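Local coordinates for protein acetyltransferase (PDB 2DXQ) that is a putative member of the GNAT family, and probably transfers an acetyl group from acetyl-coenzyme A to an acceptor not yet identified, at residues Leu68-Asn73 with Ala113-Val118; Thr101-Ala106 with His130-Ser135; Ala82-Val87 with His105-Ala110; Pro17-Leu22 with Leu51-Ala56. One frame throughout, in Å; residues are numbered along the deposited sequence.

In the fold
Interactions 3 and 4 are buried and wholly apolar across their segments. They sit on opposite faces of the same mixed sheet. Phe54 of strand 51-58 points to the interaction 3 side, where its ring meets His105 of helix 98-112 edge-to-face. Interaction 2 uses the same helix as interaction 3, and the two share His105 and Ala106. It is only partly buried, and it pairs an apolar contact with a weak hydrogen bond. Interaction 1 lies about 14 Å from the chain centre, measured between centres. Though mostly buried, it mixes aliphatic, sulfur and amide contacts and borders a phosphate. Its strand 117-122 pairs with a strand of the second subunit, so the sheet runs on across the interface.

Interaction 1. Residues Leu68-Asn73 with Ala113-Val118; sequences LLIVPN and ANCYKV. With PO4 (phosphate ion), chain D.
Ile70 meets the 113-118 turn with two different branches. CG2 lies 3.8 Å from Cys115 SG, and CD1 lies 3.8 Å from Ala113 CB. With chi1 at -64°, CG1 stands beside the backbone N, and CD1 is carried out to the alanine while CG2 keeps to the sulfur. Pro80 also touches both Ile70 and Cys115. The turn is the end of helix 98-112, closed by a Schellman motif. Asn114 is its C-prime residue with positive phi, Cys115 N bonds to Ala110 O, and Asn114 N bonds to Phe111 O. In this GNAT fold the turn leads into strand 117-122, whose Lys117 and Val118 pair antiparallel with a strand of the second subunit. Asn73 makes the other half of the contact. Its ND2 sits at the edge of the Tyr116 ring, 3.7 Å from CE1, with amide and ring planes 31° apart. Hydrogen bonds from ND2 to Thr75 OG1 and Arg79 O fix that amide. Tyr116 OH donates to O1 of a phosphate ion at 2.9 Å. Arg76 of the same chain and Arg148 of the second subunit are hydrogen-bonded to the same ion, which probably came from the crystallisation liquor.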
# COMPACT_ATOMS: atom_id res chain seq x y z
N LEU A 68 4.53 0.81 8.26
CA LEU A 68 4.42 -0.48 7.61
C LEU A 68 2.95 -0.83 7.47
O LEU A 68 2.19 -0.73 8.43
CB LEU A 68 5.12 -1.55 8.44
CG LEU A 68 5.03 -2.99 7.94
CD1 LEU A 68 5.70 -3.16 6.56
CD2 LEU A 68 5.69 -3.89 9.00
N LEU A 69 2.57 -1.28 6.27
CA LEU A 69 1.19 -1.71 6.01
C LEU A 69 1.25 -3.16 5.54
O LEU A 69 1.75 -3.44 4.46
CB LEU A 69 0.55 -0.84 4.93
CG LEU A 69 0.71 0.69 5.06
CD1 LEU A 69 0.24 1.38 3.78
CD2 LEU A 69 -0.08 1.19 6.27
N ILE A 70 0.77 -4.07 6.37
CA ILE A 70 0.75 -5.49 6.01
C ILE A 70 -0.67 -5.83 5.57
O ILE A 70 -1.63 -5.50 6.27
CB ILE A 70 1.18 -6.41 7.19
CG1 ILE A 70 2.64 -6.13 7.58
CG2 ILE A 70 1.00 -7.89 6.80
CD1 ILE A 70 3.08 -6.79 8.92
N VAL A 71 -0.77 -6.50 4.43
CA VAL A 71 -2.07 -6.67 3.74
C VAL A 71 -2.37 -8.16 3.53
O VAL A 71 -1.54 -8.87 2.97
CB VAL A 71 -2.05 -5.97 2.36
CG1 VAL A 71 -3.47 -5.95 1.75
CG2 VAL A 71 -1.48 -4.54 2.44
N PRO A 72 -3.56 -8.63 3.95
CA PRO A 72 -3.92 -10.02 3.68
C PRO A 72 -4.14 -10.24 2.18
O PRO A 72 -4.61 -9.31 1.48
CB PRO A 72 -5.24 -10.19 4.46
CG PRO A 72 -5.80 -8.84 4.58
CD PRO A 72 -4.63 -7.89 4.63
N ASN A 73 -3.84 -11.45 1.71
CA ASN A 73 -3.69 -11.73 0.28
C ASN A 73 -3.84 -13.22 -0.05
O ASN A 73 -3.35 -14.07 0.69
CB ASN A 73 -2.32 -11.24 -0.19
CG ASN A 73 -2.08 -11.45 -1.66
OD1 ASN A 73 -2.84 -10.97 -2.52
ND2 ASN A 73 -1.02 -12.17 -1.97
N ALA A 113 6.38 -11.51 9.41
CA ALA A 113 4.92 -11.73 9.31
C ALA A 113 4.56 -12.56 8.07
O ALA A 113 3.36 -12.71 7.74
CB ALA A 113 4.19 -10.38 9.28
N ASN A 114 5.59 -13.10 7.42
CA ASN A 114 5.52 -13.97 6.24
C ASN A 114 5.10 -13.24 4.96
O ASN A 114 4.57 -13.86 4.05
CB ASN A 114 4.61 -15.21 6.45
CG ASN A 114 4.93 -16.34 5.48
OD1 ASN A 114 6.07 -16.51 5.06
ND2 ASN A 114 3.91 -17.11 5.11
N CYS A 115 5.36 -11.94 4.89
CA CYS A 115 5.12 -11.22 3.62
C CYS A 115 6.08 -11.70 2.54
O CYS A 115 7.29 -11.84 2.79
CB CYS A 115 5.26 -9.70 3.81
SG CYS A 115 3.99 -8.94 4.77
N TYR A 116 5.58 -11.97 1.34
CA TYR A 116 6.47 -12.40 0.27
C TYR A 116 7.23 -11.26 -0.40
O TYR A 116 8.28 -11.46 -1.02
CB TYR A 116 5.74 -13.28 -0.75
CG TYR A 116 4.81 -12.57 -1.70
CD1 TYR A 116 3.48 -12.38 -1.39
CD2 TYR A 116 5.27 -12.15 -2.95
CE1 TYR A 116 2.61 -11.75 -2.28
CE2 TYR A 116 4.41 -11.52 -3.84
CZ TYR A 116 3.09 -11.32 -3.50
OH TYR A 116 2.23 -10.71 -4.39
N LYS A 117 6.68 -10.05 -0.30
CA LYS A 117 7.34 -8.88 -0.84
C LYS A 117 6.99 -7.65 -0.01
O LYS A 117 5.97 -7.62 0.70
CB LYS A 117 6.94 -8.65 -2.31
CG LYS A 117 5.49 -8.23 -2.48
CD LYS A 117 5.13 -8.00 -3.95
CE LYS A 117 3.62 -7.90 -4.08
NZ LYS A 117 3.20 -7.54 -5.48
N VAL A 118 7.86 -6.66 -0.07
CA VAL A 118 7.60 -5.35 0.52
C VAL A 118 7.81 -4.32 -0.58
O VAL A 118 8.83 -4.35 -1.25
CB VAL A 118 8.55 -5.06 1.72
CG1 VAL A 118 8.21 -3.70 2.34
CG2 VAL A 118 8.40 -6.16 2.78
P PO4 D . 4.23 -10.27 -7.74
O1 PO4 D . 3.59 -11.29 -6.85
O2 PO4 D . 5.65 -10.64 -8.04
O3 PO4 D . 3.45 -10.14 -9.03
O4 PO4 D . 4.23 -8.92 -7.07

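Interaction 2. Residues Thr101-Ala106 with His130-Ser135; sequences TVVRHA and HAFYES. With PO4 (phosphate ion), chain F.
Two helices of the GNAT fold meet where Val103 of helix 98-112 faces Phe132 of helix 127-135. In this family the first of these helices follows the loop that typically binds the pyrophosphate of acetyl-coenzyme A, and the same role is probable here. Val103 and Phe132 meet head-on. Val103 CG2 touches the edge of the phenyl ring, near its plane, 3.9 Å from Phe132 CZ and 4.1 Å from Phe132 CE2. The valine therefore does not lie over a ring face. Phe132 has CG anti to its backbone N (chi1 163°), which swings the ring across to the other helix. On its own helix, Phe132 CD2 lies above one face of the Tyr133 ring, toward the rim.

A polar contact runs beside this apolar one. Arg104 bends at chi3 (74°) and brings NH1 to within 3.2 Å of Ser135 O. The oxygen is at the edge of the guanidinium group, close to its plane. The N-H...O angle of 131° makes this a weak hydrogen bond. Ser135 OG turns back to its own helix and donates to Phe132 O at 2.6 Å. Arg100 NH1 is a further partner of that hydroxyl.

Phe138 and Cys136, in the loop after helix 127-135, also pack on Val103. The helix pair packs on the sheet. Val87 of strand 81-88 touches both Val103 and Tyr133, and Leu120 and Thr122 of strand 117-122 touch the Tyr133 side chain.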
# COMPACT_ATOMS: atom_id res chain seq x y z
N THR A 101 17.69 2.55 9.84
CA THR A 101 17.28 1.68 10.94
C THR A 101 15.78 1.42 10.89
O THR A 101 15.32 0.27 10.97
CB THR A 101 17.64 2.27 12.31
OG1 THR A 101 19.05 2.51 12.38
CG2 THR A 101 17.22 1.30 13.44
N VAL A 102 15.00 2.49 10.74
CA VAL A 102 13.55 2.34 10.79
C VAL A 102 12.96 1.63 9.55
O VAL A 102 12.04 0.80 9.65
CB VAL A 102 12.89 3.69 11.14
CG1 VAL A 102 12.91 4.67 9.97
CG2 VAL A 102 11.49 3.48 11.64
N VAL A 103 13.53 1.90 8.38
CA VAL A 103 13.04 1.25 7.15
C VAL A 103 13.41 -0.22 7.17
O VAL A 103 12.57 -1.09 6.89
CB VAL A 103 13.58 1.94 5.87
CG1 VAL A 103 13.19 1.15 4.62
CG2 VAL A 103 13.05 3.41 5.79
N ARG A 104 14.66 -0.51 7.53
CA ARG A 104 15.11 -1.90 7.59
C ARG A 104 14.30 -2.70 8.64
O ARG A 104 13.93 -3.86 8.40
CB ARG A 104 16.64 -1.99 7.79
CG ARG A 104 17.42 -1.63 6.53
CD ARG A 104 18.91 -1.77 6.69
NE ARG A 104 19.28 -3.19 6.70
CZ ARG A 104 19.73 -3.88 5.66
NH1 ARG A 104 19.91 -3.30 4.47
NH2 ARG A 104 20.01 -5.17 5.81
N HIS A 105 13.97 -2.07 9.76
CA HIS A 105 13.15 -2.71 10.79
C HIS A 105 11.76 -3.04 10.26
O HIS A 105 11.24 -4.14 10.47
CB HIS A 105 13.03 -1.87 12.06
CG HIS A 105 12.30 -2.55 13.17
ND1 HIS A 105 12.87 -3.53 13.94
CD2 HIS A 105 11.04 -2.38 13.64
CE1 HIS A 105 11.99 -3.94 14.85
NE2 HIS A 105 10.87 -3.26 14.68
N ALA A 106 11.17 -2.10 9.53
CA ALA A 106 9.87 -2.32 8.92
C ALA A 106 9.90 -3.48 7.90
O ALA A 106 9.01 -4.34 7.90
CB ALA A 106 9.37 -0.99 8.29
N HIS A 130 16.76 7.68 -3.76
CA HIS A 130 16.72 6.38 -4.40
C HIS A 130 17.85 5.49 -3.90
O HIS A 130 17.63 4.32 -3.61
CB HIS A 130 16.81 6.53 -5.92
CG HIS A 130 15.67 7.29 -6.51
ND1 HIS A 130 15.43 7.32 -7.87
CD2 HIS A 130 14.68 8.02 -5.94
CE1 HIS A 130 14.35 8.05 -8.10
NE2 HIS A 130 13.87 8.48 -6.94
N ALA A 131 19.07 6.05 -3.81
CA ALA A 131 20.23 5.30 -3.31
C ALA A 131 19.97 4.84 -1.87
O ALA A 131 20.37 3.74 -1.47
CB ALA A 131 21.48 6.16 -3.35
N PHE A 132 19.33 5.71 -1.10
CA PHE A 132 19.01 5.40 0.28
C PHE A 132 18.14 4.16 0.33
O PHE A 132 18.40 3.25 1.11
CB PHE A 132 18.31 6.56 1.00
CG PHE A 132 17.60 6.15 2.26
CD1 PHE A 132 18.32 5.85 3.42
CD2 PHE A 132 16.21 6.02 2.29
CE1 PHE A 132 17.67 5.42 4.59
CE2 PHE A 132 15.54 5.60 3.45
CZ PHE A 132 16.27 5.30 4.60
N TYR A 133 17.09 4.11 -0.51
CA TYR A 133 16.23 2.93 -0.50
C TYR A 133 16.96 1.66 -0.92
O TYR A 133 16.72 0.59 -0.37
CB TYR A 133 14.95 3.15 -1.30
CG TYR A 133 13.99 4.10 -0.59
CD1 TYR A 133 13.54 3.81 0.71
CD2 TYR A 133 13.58 5.29 -1.19
CE1 TYR A 133 12.69 4.69 1.39
CE2 TYR A 133 12.70 6.17 -0.52
CZ TYR A 133 12.27 5.85 0.76
OH TYR A 133 11.42 6.71 1.44
N GLU A 134 17.87 1.78 -1.90
CA GLU A 134 18.67 0.63 -2.30
C GLU A 134 19.54 0.14 -1.13
O GLU A 134 19.69 -1.06 -0.94
CB GLU A 134 19.52 0.96 -3.53
CG GLU A 134 18.64 1.15 -4.79
CD GLU A 134 19.38 1.67 -5.99
OE1 GLU A 134 20.50 2.22 -5.82
OE2 GLU A 134 18.84 1.56 -7.11
N SER A 135 20.05 1.07 -0.34
CA SER A 135 20.87 0.73 0.82
C SER A 135 20.07 0.02 1.92
O SER A 135 20.66 -0.62 2.80
CB SER A 135 21.57 1.97 1.38
OG SER A 135 20.72 2.80 2.16
P PO4 F . 21.72 4.85 14.67
O1 PO4 F . 20.34 4.21 14.61
O2 PO4 F . 22.59 4.12 15.69
O3 PO4 F . 22.35 4.80 13.31
O4 PO4 F . 21.64 6.29 15.09

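Interaction 3. Residues Ala82-Val87 with His105-Ala110; sequences AFIENV and HAIETA
Ile84 of strand 81-88 packs against Ala106 and Ile107 of helix 98-112, inside the beta-alpha-beta unit that strand 117-122 completes. The short strand and helix axes run nearly antiparallel, at 162°, and come within 9.5 Å of each other. CB of Ile84 points at the helix but stops short of it. CG1 is the next atom out. A chi1 of -69° turns it away from the carbonyl carbon, and it comes to 4.2 Å from Ala106 CB. CD1 continues the extended chain and makes the main contacts. It is 3.6 Å from Ala106 CB and 3.8 Å from Ile107 CG1. The two isoleucine side chains lie crosswise. Elsewhere, the Ile84 side chain touches Val118 and Leu120 of the next strand and Phe138. Two residues earlier on the strand, the small Ala82 brings the backbones closer. Its CB meets Ala110 CB at 3.9 Å, and Leu68 and Cys115 pack on both alanines. The helix itself has a doubly gripped carbonyl. His105 O accepts from Thr109 N at 2.8 Å and from Thr109 OG1 at 2.9 Å, the hydroxyl standing above the carbonyl plane, 41° out of it.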
# COMPACT_ATOMS: atom_id res chain seq x y z
N ALA A 82 3.35 -6.28 1.72
CA ALA A 82 3.41 -5.07 2.52
C ALA A 82 3.84 -3.87 1.70
O ALA A 82 4.52 -4.02 0.69
CB ALA A 82 4.38 -5.26 3.68
N PHE A 83 3.42 -2.69 2.16
CA PHE A 83 3.97 -1.43 1.67
C PHE A 83 4.65 -0.71 2.82
O PHE A 83 4.26 -0.87 4.00
CB PHE A 83 2.85 -0.51 1.20
CG PHE A 83 2.10 -1.01 0.01
CD1 PHE A 83 2.56 -0.74 -1.27
CD2 PHE A 83 0.92 -1.72 0.17
CE1 PHE A 83 1.86 -1.21 -2.39
CE2 PHE A 83 0.20 -2.18 -0.94
CZ PHE A 83 0.67 -1.91 -2.22
N ILE A 84 5.61 0.13 2.48
CA ILE A 84 6.18 1.07 3.46
C ILE A 84 5.92 2.49 3.00
O ILE A 84 6.16 2.83 1.82
CB ILE A 84 7.68 0.79 3.71
CG1 ILE A 84 7.83 -0.54 4.46
CG2 ILE A 84 8.32 1.93 4.53
CD1 ILE A 84 9.28 -0.97 4.65
N GLU A 85 5.42 3.32 3.91
CA GLU A 85 5.00 4.68 3.57
C GLU A 85 5.48 5.71 4.58
O GLU A 85 5.91 5.37 5.68
CB GLU A 85 3.47 4.75 3.46
CG GLU A 85 2.95 4.52 2.03
CD GLU A 85 3.39 5.62 1.08
OE1 GLU A 85 3.88 6.67 1.56
OE2 GLU A 85 3.27 5.44 -0.15
N ASN A 86 5.41 6.97 4.16
CA ASN A 86 5.73 8.12 5.00
C ASN A 86 7.04 7.99 5.78
O ASN A 86 7.09 8.13 7.01
CB ASN A 86 4.56 8.51 5.89
CG ASN A 86 3.38 9.00 5.08
OD1 ASN A 86 3.55 9.67 4.06
ND2 ASN A 86 2.18 8.65 5.52
N VAL A 87 8.09 7.73 5.01
CA VAL A 87 9.42 7.64 5.60
C VAL A 87 10.01 9.05 5.71
O VAL A 87 10.05 9.79 4.72
CB VAL A 87 10.32 6.78 4.70
CG1 VAL A 87 11.73 6.79 5.21
CG2 VAL A 87 9.78 5.36 4.63
N HIS A 105 13.97 -2.07 9.76
CA HIS A 105 13.15 -2.71 10.79
C HIS A 105 11.76 -3.04 10.26
O HIS A 105 11.24 -4.14 10.47
CB HIS A 105 13.03 -1.87 12.06
CG HIS A 105 12.30 -2.55 13.17
ND1 HIS A 105 12.87 -3.53 13.94
CD2 HIS A 105 11.04 -2.38 13.64
CE1 HIS A 105 11.99 -3.94 14.85
NE2 HIS A 105 10.87 -3.26 14.68
N ALA A 106 11.17 -2.10 9.53
CA ALA A 106 9.87 -2.32 8.92
C ALA A 106 9.90 -3.48 7.90
O ALA A 106 9.01 -4.34 7.90
CB ALA A 106 9.37 -0.99 8.29
N ILE A 107 10.96 -3.54 7.09
CA ILE A 107 11.15 -4.66 6.15
C ILE A 107 11.22 -5.97 6.92
O ILE A 107 10.53 -6.94 6.61
CB ILE A 107 12.41 -4.47 5.31
CG1 ILE A 107 12.18 -3.33 4.31
CG2 ILE A 107 12.77 -5.76 4.54
CD1 ILE A 107 13.46 -2.79 3.66
N GLU A 108 12.04 -5.98 7.97
CA GLU A 108 12.25 -7.21 8.73
C GLU A 108 10.98 -7.66 9.41
O GLU A 108 10.67 -8.86 9.44
CB GLU A 108 13.42 -7.02 9.70
CG GLU A 108 14.73 -6.97 8.95
CD GLU A 108 15.92 -6.53 9.79
OE1 GLU A 108 15.78 -6.35 11.03
OE2 GLU A 108 17.00 -6.35 9.20
N THR A 109 10.20 -6.69 9.88
CA THR A 109 8.91 -6.97 10.53
C THR A 109 7.91 -7.58 9.56
O THR A 109 7.21 -8.56 9.90
CB THR A 109 8.36 -5.72 11.22
OG1 THR A 109 9.29 -5.29 12.22
CG2 THR A 109 6.98 -5.98 11.88
N ALA A 110 7.88 -7.05 8.34
CA ALA A 110 7.03 -7.60 7.28
C ALA A 110 7.42 -9.04 6.94
O ALA A 110 6.56 -9.93 6.86
CB ALA A 110 7.15 -6.71 6.05

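Interaction 4. Residues Pro17-Leu22 with Leu51-Ala56; sequences PGLLEL and LTIFVA
The helical bond from Glu21 N to Pro17 O, 3.1 Å long, spans the turn that presents Leu19 to Ile53 and Val55. Leu22 N to Gly18 O continues the pattern. Across the contact everything is apolar. The Leu19 side chain leaves the helix with CG anti to the carbonyl carbon (chi1 -81°). Both methyls meet Ile53, and CD2 reaches Val55 as well. CD2 sits 3.8 Å from Ile53 CG2 and also 3.8 Å from Val55 CG1. CD1 is 4.1 Å from Ile53 CG2.

The approach differs for the two partners. Leu19 and Ile53 meet end-on. Val55 instead lies nearly perpendicular to the leucine. Ile53 and Val55 are two residues apart on the strand, so both present their side chains to the helix. Phe54, between them, points the other way. Its ring meets His105 edge-to-face and touches Ala106 and Thr109 of helix 98-112, while Val102 packs on Phe54 CB. Thr52 CG2 lies over one face of that ring.

Further apolar cover on the Leu19 side comes from Phe42 of helix 35-47, which touches both Leu19 and Ile53. Thr65 of the neighbouring strand 61-71 also touches both. Helix 16-26 and helix 98-112 thus pack on opposite faces of strand 51-58. A central mixed sheet with helices on both faces is typical of the GNAT acetyltransferase fold.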
# COMPACT_ATOMS: atom_id res chain seq x y z
N PRO A 17 2.57 14.21 19.06
CA PRO A 17 3.27 15.48 18.79
C PRO A 17 4.57 15.31 18.00
O PRO A 17 4.81 16.03 17.02
CB PRO A 17 3.55 16.03 20.21
CG PRO A 17 2.47 15.47 21.03
CD PRO A 17 2.25 14.07 20.50
N GLY A 18 5.39 14.33 18.41
CA GLY A 18 6.67 14.06 17.74
C GLY A 18 6.53 13.60 16.30
O GLY A 18 7.29 14.03 15.43
N LEU A 19 5.54 12.75 16.05
CA LEU A 19 5.22 12.29 14.69
C LEU A 19 4.77 13.44 13.81
O LEU A 19 5.17 13.55 12.66
CB LEU A 19 4.13 11.24 14.73
CG LEU A 19 4.58 9.83 15.07
CD1 LEU A 19 3.35 8.94 15.29
CD2 LEU A 19 5.47 9.29 13.95
N LEU A 20 3.93 14.31 14.36
CA LEU A 20 3.48 15.46 13.57
C LEU A 20 4.66 16.36 13.17
O LEU A 20 4.71 16.86 12.04
CB LEU A 20 2.38 16.24 14.31
CG LEU A 20 1.02 15.53 14.48
CD1 LEU A 20 0.11 16.34 15.40
CD2 LEU A 20 0.34 15.37 13.10
N GLU A 21 5.62 16.55 14.07
CA GLU A 21 6.82 17.32 13.73
C GLU A 21 7.60 16.70 12.57
O GLU A 21 8.06 17.40 11.67
CB GLU A 21 7.70 17.51 14.96
CG GLU A 21 6.98 18.29 16.06
CD GLU A 21 7.88 18.69 17.22
OE1 GLU A 21 9.10 18.43 17.16
OE2 GLU A 21 7.35 19.27 18.18
N LEU A 22 7.72 15.37 12.59
CA LEU A 22 8.38 14.67 11.49
C LEU A 22 7.63 14.84 10.17
O LEU A 22 8.23 15.09 9.14
CB LEU A 22 8.55 13.18 11.82
CG LEU A 22 9.59 12.86 12.90
CD1 LEU A 22 9.53 11.37 13.27
CD2 LEU A 22 11.01 13.22 12.40
N LEU A 51 -1.19 -2.36 10.38
CA LEU A 51 -0.49 -1.08 10.25
C LEU A 51 0.35 -0.83 11.51
O LEU A 51 -0.18 -0.92 12.62
CB LEU A 51 -1.49 0.06 10.09
CG LEU A 51 -0.99 1.50 9.84
CD1 LEU A 51 -2.10 2.33 9.18
CD2 LEU A 51 -0.48 2.21 11.11
N THR A 52 1.63 -0.51 11.33
CA THR A 52 2.49 -0.12 12.44
C THR A 52 3.31 1.08 12.02
O THR A 52 3.92 1.07 10.96
CB THR A 52 3.44 -1.26 12.88
OG1 THR A 52 2.70 -2.45 13.18
CG2 THR A 52 4.21 -0.82 14.13
N ILE A 53 3.29 2.13 12.85
CA ILE A 53 4.17 3.28 12.63
C ILE A 53 5.40 3.01 13.51
O ILE A 53 5.26 2.83 14.72
CB ILE A 53 3.53 4.62 13.09
CG1 ILE A 53 2.21 4.91 12.38
CG2 ILE A 53 4.54 5.78 12.88
CD1 ILE A 53 1.37 6.06 13.05
N PHE A 54 6.59 2.97 12.90
CA PHE A 54 7.82 2.78 13.66
C PHE A 54 8.54 4.10 13.80
O PHE A 54 8.50 4.91 12.89
CB PHE A 54 8.72 1.77 12.97
CG PHE A 54 8.19 0.37 13.02
CD1 PHE A 54 8.17 -0.32 14.24
CD2 PHE A 54 7.68 -0.24 11.88
CE1 PHE A 54 7.66 -1.63 14.30
CE2 PHE A 54 7.16 -1.53 11.93
CZ PHE A 54 7.16 -2.23 13.14
N VAL A 55 9.18 4.31 14.96
CA VAL A 55 10.02 5.49 15.19
C VAL A 55 11.41 5.08 15.69
O VAL A 55 11.55 4.13 16.44
CB VAL A 55 9.40 6.50 16.21
CG1 VAL A 55 8.21 7.24 15.59
CG2 VAL A 55 8.96 5.81 17.52
N ALA A 56 12.44 5.80 15.24
CA ALA A 56 13.74 5.76 15.90
C ALA A 56 13.76 6.96 16.81
O ALA A 56 13.28 8.05 16.43
CB ALA A 56 14.89 5.85 14.87